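Local coordinates for protein aminopeptidase (Legionella pneumophila subsp. pneumophila, PDB 6ICA) that is an aminopeptidase of the M28 family that binds zinc and probably cleaves amino acids from the N-termini of peptides, at residues P231-G236 / F273-Y278. Numbering follows the deposited sequence.
Sequences PAIVIG and FKRPIY
The ring of Tyr-278 meets Ala-232 at its edge: the methyl CB of Ala-232 lies in the ring plane, 3.5 Å from Tyr-278 CE1, while Phe-299 packs edge-to-face with the same ring. The guanidinium of Arg-275 is likewise met at an edge, where NH1 donates to Pro-231 O at 3.0 Å, the acceptor only 6° out of plane. Within 273-278, one face of the Phe-273 ring carries Ile-277 CD1, 3.8 Å above the plane and offset toward the rim. Arg-275 CG beside the backbone N (chi1 -49°) and an extended chain carry the guanidinium past the Pro-231 carbonyl; NH2 forms a salt bridge with Glu-424, NE weak hydrogen bonds to Leu-419 O and Glu-422 O. Arg-275 CD rests 3.8 Å from Ile-233 CD1. The segments lead into neighbouring parallel strands of the central M28 sheet, joined by a beta-alpha-beta crossover through helix 249-268; the first runs on to the zinc ligand His-238. Ile-233 straddles Ile-277, its N bonding Pro-276 O and its O Tyr-278 N, before Ile-235 N reaches Tyr-278 O at 2.8 Å. Ile-233, Ile-235 and Ile-277 pack against helix 402-420, Ile-235 CD1 4.2 Å from Ile-277 CG2, whereas Val-234 CG2 approaches Tyr-278 CB on the other face.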
# COMPACT_ATOMS: atom_id res chain seq x y z
N PRO A 231 13.40 -13.16 -8.84
CA PRO A 231 12.23 -12.28 -8.73
C PRO A 231 11.77 -12.15 -7.28
O PRO A 231 11.63 -13.14 -6.56
CB PRO A 231 11.19 -12.98 -9.61
CG PRO A 231 12.04 -13.71 -10.66
CD PRO A 231 13.22 -14.20 -9.87
N ALA A 232 11.55 -10.91 -6.87
CA ALA A 232 11.36 -10.56 -5.47
C ALA A 232 9.93 -10.73 -4.97
O ALA A 232 8.98 -10.72 -5.75
CB ALA A 232 11.81 -9.10 -5.24
N ILE A 233 9.80 -10.85 -3.66
CA ILE A 233 8.50 -10.77 -2.99
C ILE A 233 8.37 -9.38 -2.37
O ILE A 233 9.29 -8.91 -1.69
CB ILE A 233 8.35 -11.84 -1.88
CG1 ILE A 233 8.54 -13.26 -2.45
CG2 ILE A 233 6.99 -11.70 -1.18
CD1 ILE A 233 7.65 -13.60 -3.61
N VAL A 234 7.23 -8.71 -2.59
CA VAL A 234 7.07 -7.36 -2.06
C VAL A 234 5.87 -7.25 -1.08
O VAL A 234 4.76 -7.67 -1.38
CB VAL A 234 6.89 -6.33 -3.20
CG1 VAL A 234 6.60 -4.92 -2.64
CG2 VAL A 234 8.11 -6.32 -4.13
N ILE A 235 6.13 -6.68 0.09
CA ILE A 235 5.09 -6.42 1.06
C ILE A 235 5.03 -4.93 1.33
O ILE A 235 6.02 -4.32 1.74
CB ILE A 235 5.35 -7.18 2.37
CG1 ILE A 235 5.29 -8.69 2.11
CG2 ILE A 235 4.33 -6.77 3.42
CD1 ILE A 235 6.17 -9.49 3.01
N GLY A 236 3.84 -4.35 1.12
CA GLY A 236 3.70 -2.90 1.18
C GLY A 236 2.57 -2.34 2.03
O GLY A 236 1.61 -3.03 2.40
N PHE A 273 16.49 -17.33 2.44
CA PHE A 273 15.41 -17.54 1.48
C PHE A 273 15.97 -17.62 0.07
O PHE A 273 17.16 -17.37 -0.15
CB PHE A 273 14.38 -16.42 1.60
CG PHE A 273 13.79 -16.30 2.98
CD1 PHE A 273 12.79 -17.17 3.39
CD2 PHE A 273 14.29 -15.37 3.88
CE1 PHE A 273 12.26 -17.08 4.67
CE2 PHE A 273 13.77 -15.28 5.15
CZ PHE A 273 12.76 -16.13 5.55
N LYS A 274 15.12 -18.00 -0.88
CA LYS A 274 15.54 -18.11 -2.28
C LYS A 274 15.20 -16.85 -3.07
O LYS A 274 15.61 -16.72 -4.23
CB LYS A 274 14.88 -19.33 -2.92
CG LYS A 274 15.26 -20.64 -2.27
CD LYS A 274 14.77 -21.82 -3.05
CE LYS A 274 14.65 -23.02 -2.13
NZ LYS A 274 15.93 -23.22 -1.40
N ARG A 275 14.45 -15.94 -2.46
CA ARG A 275 14.12 -14.65 -3.08
C ARG A 275 14.41 -13.51 -2.13
O ARG A 275 14.30 -13.66 -0.91
CB ARG A 275 12.65 -14.58 -3.52
CG ARG A 275 12.14 -15.77 -4.35
CD ARG A 275 10.66 -15.60 -4.71
NE ARG A 275 10.13 -16.73 -5.47
CZ ARG A 275 10.17 -16.84 -6.79
NH1 ARG A 275 10.70 -15.87 -7.53
NH2 ARG A 275 9.66 -17.91 -7.38
N PRO A 276 14.74 -12.34 -2.68
CA PRO A 276 14.78 -11.16 -1.82
C PRO A 276 13.37 -10.78 -1.38
O PRO A 276 12.41 -10.95 -2.14
CB PRO A 276 15.41 -10.08 -2.71
CG PRO A 276 15.16 -10.52 -4.10
CD PRO A 276 14.99 -12.02 -4.10
N ILE A 277 13.24 -10.27 -0.16
CA ILE A 277 11.95 -9.83 0.35
C ILE A 277 12.01 -8.34 0.59
O ILE A 277 12.87 -7.87 1.36
CB ILE A 277 11.58 -10.56 1.67
CG1 ILE A 277 11.56 -12.07 1.44
CG2 ILE A 277 10.24 -10.05 2.21
CD1 ILE A 277 11.55 -12.92 2.71
N TYR A 278 11.14 -7.59 -0.08
CA TYR A 278 11.05 -6.16 0.14
C TYR A 278 9.89 -5.81 1.06
O TYR A 278 8.77 -6.34 0.91
CB TYR A 278 10.90 -5.40 -1.18
CG TYR A 278 12.12 -5.37 -2.09
CD1 TYR A 278 12.35 -6.39 -3.01
CD2 TYR A 278 13.03 -4.32 -2.03
CE1 TYR A 278 13.46 -6.37 -3.84
CE2 TYR A 278 14.14 -4.28 -2.86
CZ TYR A 278 14.35 -5.32 -3.76
OH TYR A 278 15.44 -5.30 -4.60